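Local atomic coordinates of VAO-type flavoprotein oxidase VAO615 (Myceliophthora thermophila, PDB entry 6F72), a protein that carries one bicovalently bound FAD and is probably an oxidoreductase, its reduced flavin reacting rapidly with molecular oxygen, although no substrate has yet been identified. Residues A[38-50]-A[135-148]. Sequence-based numbering, arbitrary orientation.
Sequences PSSRDWAKLNKTL and DVQAALKFAQKHNV. With NAG (2-acetamido-2-deoxy-beta-D-glucopyranose), chain B.
Phe-142 drives its ring into helix 40-49 as a knob in a hole formed by Asp-42, Trp-43, Lys-45 and Leu-46. Its CG stands anti to the backbone N (chi1 178°), which sends the ring across to the neighbouring helix. Leu-46 CD2 makes a CH-pi contact over one face, 3.7 Å from the ring centroid, while His-146 CD2 lies over the opposite face. Trp-43 meets the ring obliquely, CZ3 to Phe-142 CE1 at 3.4 Å, and the bent chain of Lys-45 brings NZ to the ring edge. With an alanine in place of Phe-142, Leu-46 and Trp-43 would probably lose their shared partner and a gap would open. Lys-45 NZ also makes a long salt bridge to Asp-42 OD1 (3.8 Å). Asp-42 forms a capping box with Ser-39: Asp-42 N donates to Ser-39 OG (3.0 Å), and Ser-39 N returns a weak bond to Asp-42 OD2. A water links Thr-49 O to Asp-135 OD1, while OD2 of the same carboxylate is hydrogen-bonded to Thr-131 OG1. Against the small mixed sheet, Trp-43 and Ala-139 touch Leu-169 of strand 169-172. Over that sheet, a single knob-into-hole contact thus joins helix 40-49, nearly antiparallel (160°), to a helix of the PCMH-type FAD-binding region.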
ATOM      1  N   PRO A  38      31.565   3.127   6.573  1.00 35.81           N
ATOM      2  CA  PRO A  38      31.923   3.948   7.729  1.00 36.41           C
ATOM      3  C   PRO A  38      32.362   3.102   8.928  1.00 36.98           C
ATOM      4  O   PRO A  38      31.728   2.088   9.222  1.00 36.22           O
ATOM      5  CB  PRO A  38      30.624   4.709   8.040  1.00 35.25           C
ATOM      6  CG  PRO A  38      29.853   4.705   6.768  1.00 34.38           C
ATOM      7  CD  PRO A  38      30.173   3.381   6.142  1.00 34.47           C
ATOM      8  N   SER A  39      33.449   3.521   9.585  1.00 38.43           N
ATOM      9  CA  SER A  39      33.935   2.914  10.842  1.00 39.38           C
ATOM     10  C   SER A  39      32.861   2.903  11.939  1.00 38.63           C
ATOM     11  O   SER A  39      31.876   3.622  11.850  1.00 37.69           O
ATOM     12  CB  SER A  39      35.187   3.649  11.344  1.00 41.03           C
ATOM     13  OG  SER A  39      34.875   4.968  11.768  1.00 40.99           O
ATOM     14  N   SER A  40      33.053   2.099  12.986  1.00 39.33           N
ATOM     15  CA  SER A  40      32.080   2.071  14.090  1.00 38.90           C
ATOM     16  C   SER A  40      32.117   3.376  14.889  1.00 39.56           C
ATOM     17  O   SER A  40      31.142   3.730  15.556  1.00 39.02           O
ATOM     18  CB  SER A  40      32.282   0.855  14.976  1.00 39.41           C
ATOM     19  OG  SER A  40      33.655   0.603  15.113  1.00 41.12           O
ATOM     20  N   ARG A  41      33.250   4.075  14.776  1.00 40.88           N
ATOM     21  CA  ARG A  41      33.452   5.418  15.298  1.00 41.71           C
ATOM     22  C   ARG A  41      32.621   6.433  14.498  1.00 40.74           C
ATOM     23  O   ARG A  41      32.009   7.329  15.090  1.00 40.61           O
ATOM     24  CB  ARG A  41      34.945   5.770  15.265  1.00 43.60           C
ATOM     25  CG  ARG A  41      35.312   7.064  15.973  1.00 44.88           C
ATOM     26  CD  ARG A  41      36.813   7.178  16.186  1.00 47.00           C
ATOM     27  NE  ARG A  41      37.220   6.632  17.477  1.00 48.20           N
ATOM     28  CZ  ARG A  41      38.479   6.505  17.889  1.00 50.15           C
ATOM     29  NH1 ARG A  41      39.495   6.884  17.121  1.00 51.32           N
ATOM     30  NH2 ARG A  41      38.723   5.989  19.084  1.00 51.21           N
ATOM     31  N   ASP A  42      32.600   6.283  13.168  1.00 40.06           N
ATOM     32  CA  ASP A  42      31.716   7.076  12.312  1.00 38.93           C
ATOM     33  C   ASP A  42      30.262   6.854  12.713  1.00 37.65           C
ATOM     34  O   ASP A  42      29.517   7.817  12.913  1.00 37.40           O
ATOM     35  CB  ASP A  42      31.910   6.733  10.833  1.00 38.55           C
ATOM     36  CG  ASP A  42      33.208   7.270  10.256  1.00 39.90           C
ATOM     37  OD1 ASP A  42      33.656   8.368  10.660  1.00 40.80           O
ATOM     38  OD2 ASP A  42      33.774   6.589   9.368  1.00 40.19           O
ATOM     39  N   TRP A  43      29.875   5.587  12.857  1.00 37.01           N
ATOM     40  CA  TRP A  43      28.518   5.231  13.277  1.00 35.99           C
ATOM     41  C   TRP A  43      28.170   5.780  14.677  1.00 36.57           C
ATOM     42  O   TRP A  43      27.094   6.374  14.856  1.00 35.97           O
ATOM     43  CB  TRP A  43      28.277   3.712  13.141  1.00 35.45           C
ATOM     44  CG  TRP A  43      28.267   3.242  11.682  1.00 34.82           C
ATOM     45  CD1 TRP A  43      29.217   2.480  11.051  1.00 35.25           C
ATOM     46  CD2 TRP A  43      27.267   3.533  10.686  1.00 33.82           C
ATOM     47  NE1 TRP A  43      28.874   2.273   9.734  1.00 34.61           N
ATOM     48  CE2 TRP A  43      27.684   2.905   9.480  1.00 33.70           C
ATOM     49  CE3 TRP A  43      26.057   4.240  10.701  1.00 33.15           C
ATOM     50  CZ2 TRP A  43      26.938   2.974   8.301  1.00 32.93           C
ATOM     51  CZ3 TRP A  43      25.302   4.311   9.507  1.00 32.38           C
ATOM     52  CH2 TRP A  43      25.754   3.678   8.328  1.00 32.22           C
ATOM     53  N   ALA A  44      29.092   5.627  15.636  1.00 37.72           N
ATOM     54  CA  ALA A  44      28.931   6.198  16.981  1.00 38.61           C
ATOM     55  C   ALA A  44      28.720   7.725  16.959  1.00 38.83           C
ATOM     56  O   ALA A  44      27.871   8.242  17.677  1.00 38.69           O
ATOM     57  CB  ALA A  44      30.112   5.832  17.877  1.00 40.04           C
ATOM     58  N   LYS A  45      29.492   8.417  16.123  1.00 39.39           N
ATOM     59  CA  LYS A  45      29.416   9.869  15.945  1.00 40.12           C
ATOM     60  C   LYS A  45      28.036  10.294  15.393  1.00 39.07           C
ATOM     61  O   LYS A  45      27.469  11.297  15.844  1.00 39.22           O
ATOM     62  CB  LYS A  45      30.585  10.328  15.052  1.00 41.02           C
ATOM     63  CG  LYS A  45      30.556  11.751  14.501  1.00 41.38           C
ATOM     64  CD  LYS A  45      31.152  11.783  13.094  1.00 41.49           C
ATOM     65  CE  LYS A  45      30.106  11.463  12.021  1.00 40.14           C
ATOM     66  NZ  LYS A  45      30.641  10.729  10.831  1.00 39.96           N
ATOM     67  N   LEU A  46      27.502   9.520  14.440  1.00 38.08           N
ATOM     68  CA  LEU A  46      26.120   9.700  13.982  1.00 37.33           C
ATOM     69  C   LEU A  46      25.140   9.419  15.122  1.00 37.72           C
ATOM     70  O   LEU A  46      24.203  10.192  15.342  1.00 37.55           O
ATOM     71  CB  LEU A  46      25.791   8.838  12.742  1.00 36.08           C
ATOM     72  CG  LEU A  46      24.334   8.823  12.230  1.00 34.87           C
ATOM     73  CD1 LEU A  46      23.836  10.197  11.788  1.00 34.73           C
ATOM     74  CD2 LEU A  46      24.128   7.803  11.122  1.00 33.98           C
ATOM     75  N   ASN A  47      25.380   8.331  15.854  1.00 38.62           N
ATOM     76  CA  ASN A  47      24.533   7.945  16.982  1.00 39.52           C
ATOM     77  C   ASN A  47      24.432   9.034  18.079  1.00 39.68           C
ATOM     78  O   ASN A  47      23.363   9.217  18.673  1.00 39.34           O
ATOM     79  CB  ASN A  47      24.992   6.606  17.567  1.00 41.73           C
ATOM     80  CG  ASN A  47      23.923   5.938  18.410  1.00 44.19           C
ATOM     81  OD1 ASN A  47      22.752   6.311  18.359  1.00 43.02           O
ATOM     82  ND2 ASN A  47      24.328   4.934  19.196  1.00 48.11           N
ATOM     83  N   LYS A  48      25.542   9.742  18.327  1.00 39.79           N
ATOM     84  CA  LYS A  48      25.568  10.891  19.246  1.00 40.42           C
ATOM     85  C   LYS A  48      24.649  12.018  18.748  1.00 39.50           C
ATOM     86  O   LYS A  48      23.722  12.419  19.456  1.00 39.47           O
ATOM     87  CB  LYS A  48      27.001  11.403  19.435  1.00 41.69           C
ATOM     88  CG  LYS A  48      27.162  12.461  20.518  1.00 43.29           C
ATOM     89  CD  LYS A  48      28.506  13.167  20.391  1.00 44.48           C
ATOM     90  CE  LYS A  48      28.654  14.326  21.361  1.00 45.89           C
ATOM     91  NZ  LYS A  48      29.115  13.892  22.706  1.00 47.38           N
ATOM     92  N   THR A  49      24.911  12.487  17.523  1.00 38.54           N
ATOM     93  CA  THR A  49      24.078  13.461  16.808  1.00 37.76           C
ATOM     94  C   THR A  49      22.589  13.110  16.889  1.00 36.89           C
ATOM     95  O   THR A  49      21.748  13.995  17.100  1.00 37.19           O
ATOM     96  CB  THR A  49      24.489  13.573  15.321  1.00 37.08           C
ATOM     97  OG1 THR A  49      25.916  13.611  15.211  1.00 37.88           O
ATOM     98  CG2 THR A  49      23.935  14.832  14.704  1.00 37.04           C
ATOM     99  N   LEU A  50      22.284  11.820  16.739  1.00 35.80           N
ATOM    100  CA  LEU A  50      20.917  11.289  16.793  1.00 34.93           C
ATOM    101  C   LEU A  50      20.359  11.059  18.202  1.00 35.60           C
ATOM    102  O   LEU A  50      19.261  10.495  18.350  1.00 35.21           O
ATOM    103  CB  LEU A  50      20.834   9.979  15.995  1.00 33.74           C
ATOM    104  CG  LEU A  50      21.000  10.061  14.481  1.00 32.85           C
ATOM    105  CD1 LEU A  50      20.938   8.666  13.868  1.00 32.00           C
ATOM    106  CD2 LEU A  50      19.946  10.969  13.859  1.00 32.44           C
ATOM    107  N   ASP A 135      16.749  14.626  13.247  1.00 26.50           N
ATOM    108  CA  ASP A 135      17.214  13.250  13.026  1.00 26.25           C
ATOM    109  C   ASP A 135      17.405  12.916  11.543  1.00 25.65           C
ATOM    110  O   ASP A 135      18.411  12.295  11.170  1.00 25.82           O
ATOM    111  CB  ASP A 135      16.253  12.253  13.690  1.00 25.99           C
ATOM    112  CG  ASP A 135      16.318  12.307  15.208  1.00 26.77           C
ATOM    113  OD1 ASP A 135      17.245  12.952  15.738  1.00 27.47           O
ATOM    114  OD2 ASP A 135      15.458  11.695  15.877  1.00 26.68           O
ATOM    115  N   VAL A 136      16.449  13.359  10.719  1.00 24.92           N
ATOM    116  CA  VAL A 136      16.470  13.170   9.259  1.00 24.29           C
ATOM    117  C   VAL A 136      17.599  13.996   8.639  1.00 24.65           C
ATOM    118  O   VAL A 136      18.404  13.467   7.884  1.00 24.63           O
ATOM    119  CB  VAL A 136      15.105  13.513   8.615  1.00 23.67           C
ATOM    120  CG1 VAL A 136      15.138  13.316   7.104  1.00 23.24           C
ATOM    121  CG2 VAL A 136      13.992  12.682   9.232  1.00 23.35           C
ATOM    122  N   GLN A 137      17.660  15.283   8.985  1.00 25.02           N
ATOM    123  CA  GLN A 137      18.719  16.175   8.515  1.00 25.58           C
ATOM    124  C   GLN A 137      20.108  15.619   8.832  1.00 26.23           C
ATOM    125  O   GLN A 137      20.991  15.632   7.971  1.00 26.51           O
ATOM    126  CB  GLN A 137      18.552  17.575   9.112  1.00 26.01           C
ATOM    127  CG  GLN A 137      17.384  18.369   8.525  1.00 25.49           C
ATOM    128  CD  GLN A 137      16.994  19.587   9.363  1.00 25.93           C
ATOM    129  OE1 GLN A 137      17.283  19.662  10.563  1.00 26.36           O
ATOM    130  NE2 GLN A 137      16.314  20.546   8.727  1.00 25.72           N
ATOM    131  N   ALA A 138      20.282  15.129  10.060  1.00 26.55           N
ATOM    132  CA  ALA A 138      21.530  14.497  10.498  1.00 27.26           C
ATOM    133  C   ALA A 138      21.866  13.256   9.666  1.00 26.86           C
ATOM    134  O   ALA A 138      22.989  13.135   9.160  1.00 27.37           O
ATOM    135  CB  ALA A 138      21.457  14.145  11.979  1.00 27.62           C
ATOM    136  N   ALA A 139      20.886  12.362   9.517  1.00 26.05           N
ATOM    137  CA  ALA A 139      21.063  11.115   8.771  1.00 25.69           C
ATOM    138  C   ALA A 139      21.386  11.344   7.297  1.00 25.51           C
ATOM    139  O   ALA A 139      22.277  10.678   6.746  1.00 25.65           O
ATOM    140  CB  ALA A 139      19.848  10.220   8.927  1.00 24.97           C
ATOM    141  N   LEU A 140      20.678  12.300   6.686  1.00 25.22           N
ATOM    142  CA  LEU A 140      20.931  12.719   5.304  1.00 25.19           C
ATOM    143  C   LEU A 140      22.335  13.296   5.133  1.00 26.15           C
ATOM    144  O   LEU A 140      23.028  12.954   4.179  1.00 26.28           O
ATOM    145  CB  LEU A 140      19.872  13.724   4.819  1.00 24.73           C
ATOM    146  CG  LEU A 140      18.412  13.289   4.617  1.00 23.90           C
ATOM    147  CD1 LEU A 140      17.516  14.495   4.362  1.00 23.76           C
ATOM    148  CD2 LEU A 140      18.257  12.285   3.483  1.00 23.35           C
ATOM    149  N   LYS A 141      22.761  14.149   6.067  1.00 27.00           N
ATOM    150  CA  LYS A 141      24.110  14.730   6.013  1.00 28.14           C
ATOM    151  C   LYS A 141      25.168  13.636   6.096  1.00 28.63           C
ATOM    152  O   LYS A 141      26.134  13.636   5.323  1.00 29.12           O
ATOM    153  CB  LYS A 141      24.349  15.753   7.132  1.00 28.94           C
ATOM    154  CG  LYS A 141      23.714  17.096   6.881  1.00 28.96           C
ATOM    155  CD  LYS A 141      24.592  18.229   7.390  1.00 30.09           C
ATOM    156  CE  LYS A 141      24.200  19.554   6.750  1.00 30.13           C
ATOM    157  NZ  LYS A 141      24.181  19.492   5.255  1.00 29.77           N
ATOM    158  N   PHE A 142      24.964  12.714   7.038  1.00 28.57           N
ATOM    159  CA  PHE A 142      25.868  11.595   7.263  1.00 29.06           C
ATOM    160  C   PHE A 142      25.950  10.693   6.034  1.00 28.65           C
ATOM    161  O   PHE A 142      27.054  10.363   5.577  1.00 29.25           O
ATOM    162  CB  PHE A 142      25.420  10.788   8.486  1.00 28.96           C
ATOM    163  CG  PHE A 142      26.277   9.580   8.769  1.00 29.41           C
ATOM    164  CD1 PHE A 142      25.993   8.345   8.180  1.00 28.82           C
ATOM    165  CD2 PHE A 142      27.380   9.679   9.619  1.00 30.50           C
ATOM    166  CE1 PHE A 142      26.788   7.236   8.444  1.00 29.27           C
ATOM    167  CE2 PHE A 142      28.171   8.575   9.879  1.00 30.95           C
ATOM    168  CZ  PHE A 142      27.875   7.353   9.290  1.00 30.27           C
ATOM    169  N   ALA A 143      24.783  10.297   5.516  1.00 27.73           N
ATOM    170  CA  ALA A 143      24.710   9.401   4.354  1.00 27.31           C
ATOM    171  C   ALA A 143      25.335  10.048   3.129  1.00 27.65           C
ATOM    172  O   ALA A 143      26.040   9.383   2.368  1.00 27.88           O
ATOM    173  CB  ALA A 143      23.282   8.967   4.077  1.00 26.21           C
ATOM    174  N   GLN A 144      25.121  11.351   2.971  1.00 27.84           N
ATOM    175  CA  GLN A 144      25.728  12.086   1.864  1.00 28.34           C
ATOM    176  C   GLN A 144      27.249  12.258   2.042  1.00 29.42           C
ATOM    177  O   GLN A 144      28.009  12.096   1.083  1.00 29.79           O
ATOM    178  CB  GLN A 144      24.947  13.388   1.551  1.00 28.27           C
ATOM    179  CG  GLN A 144      23.561  13.063   0.942  1.00 27.43           C
ATOM    180  CD  GLN A 144      22.618  14.257   0.688  1.00 27.27           C
ATOM    181  OE1 GLN A 144      22.822  15.056  -0.244  1.00 27.53           O
ATOM    182  NE2 GLN A 144      21.536  14.337   1.481  1.00 26.76           N
ATOM    183  N   LYS A 145      27.694  12.520   3.272  1.00 29.95           N
ATOM    184  CA  LYS A 145      29.132  12.560   3.582  1.00 31.04           C
ATOM    185  C   LYS A 145      29.805  11.206   3.307  1.00 31.09           C
ATOM    186  O   LYS A 145      30.907  11.163   2.746  1.00 31.87           O
ATOM    187  CB  LYS A 145      29.371  12.998   5.035  1.00 31.71           C
ATOM    188  CG  LYS A 145      30.837  13.174   5.418  1.00 33.10           C
ATOM    189  CD  LYS A 145      31.023  13.184   6.930  1.00 33.69           C
ATOM    190  CE  LYS A 145      32.487  13.104   7.310  1.00 35.03           C
ATOM    191  NZ  LYS A 145      32.661  13.493   8.733  1.00 35.80           N
ATOM    192  N   HIS A 146      29.121  10.119   3.669  1.00 30.27           N
ATOM    193  CA  HIS A 146      29.704   8.761   3.640  1.00 30.37           C
ATOM    194  C   HIS A 146      29.280   7.858   2.491  1.00 29.61           C
ATOM    195  O   HIS A 146      29.646   6.672   2.469  1.00 29.68           O
ATOM    196  CB  HIS A 146      29.462   8.046   4.973  1.00 30.32           C
ATOM    197  CG  HIS A 146      30.222   8.648   6.108  1.00 31.33           C
ATOM    198  ND1 HIS A 146      31.592   8.552   6.215  1.00 32.52           N
ATOM    199  CD2 HIS A 146      29.811   9.382   7.166  1.00 31.44           C
ATOM    200  CE1 HIS A 146      31.992   9.187   7.304  1.00 33.32           C
ATOM    201  NE2 HIS A 146      30.930   9.699   7.899  1.00 32.69           N
ATOM    202  N   ASN A 147      28.506   8.417   1.553  1.00 28.87           N
ATOM    203  CA  ASN A 147      28.049   7.710   0.358  1.00 28.09           C
ATOM    204  C   ASN A 147      27.205   6.466   0.689  1.00 27.17           C
ATOM    205  O   ASN A 147      27.304   5.422   0.030  1.00 26.98           O
ATOM    206  CB  ASN A 147      29.245   7.407  -0.561  1.00 28.84           C
ATOM    207  CG  ASN A 147      28.832   6.902  -1.920  1.00 28.35           C
ATOM    208  OD1 ASN A 147      27.823   7.330  -2.492  1.00 27.70           O
ATOM    209  ND2 ASN A 147      29.610   5.975  -2.445  1.00 28.70           N
ATOM    210  N   VAL A 148      26.364   6.596   1.713  1.00 26.63           N
ATOM    211  CA  VAL A 148      25.452   5.522   2.123  1.00 25.86           C
ATOM    212  C   VAL A 148      24.084   5.698   1.449  1.00 24.91           C
ATOM    213  O   VAL A 148      23.549   6.819   1.377  1.00 24.64           O
ATOM    214  CB  VAL A 148      25.313   5.450   3.669  1.00 26.02           C
ATOM    215  CG1 VAL A 148      24.271   4.434   4.105  1.00 25.31           C
ATOM    216  CG2 VAL A 148      26.657   5.103   4.314  1.00 26.99           C
TER
HETATM  217  C1  NAG B   1      23.443   4.183  20.061  1.00 29.92           C
HETATM  218  C2  NAG B   1      23.587   2.655  20.184  1.00 34.81           C
HETATM  219  C3  NAG B   1      22.454   2.097  21.041  1.00 36.62           C
HETATM  220  C4  NAG B   1      22.418   2.736  22.435  1.00 39.04           C
HETATM  221  C5  NAG B   1      22.511   4.278  22.406  1.00 36.30           C
HETATM  222  C6  NAG B   1      23.177   4.790  23.682  1.00 36.69           C
HETATM  223  C7  NAG B   1      24.652   1.903  18.065  1.00 35.68           C
HETATM  224  C8  NAG B   1      24.382   1.223  16.754  1.00 36.08           C
HETATM  225  N2  NAG B   1      23.589   2.023  18.870  1.00 34.84           N
HETATM  226  O3  NAG B   1      22.617   0.684  21.177  1.00 37.98           O
HETATM  227  O4  NAG B   1      21.228   2.307  23.131  1.00 45.13           O
HETATM  228  O5  NAG B   1      23.302   4.838  21.336  1.00 32.19           O
HETATM  229  O6  NAG B   1      22.256   4.750  24.776  1.00 39.02           O
HETATM  230  O7  NAG B   1      25.770   2.314  18.343  1.00 36.48           O
HETATM  231  O   HOH W   1      19.474  14.487  15.467  1.00 34.51           O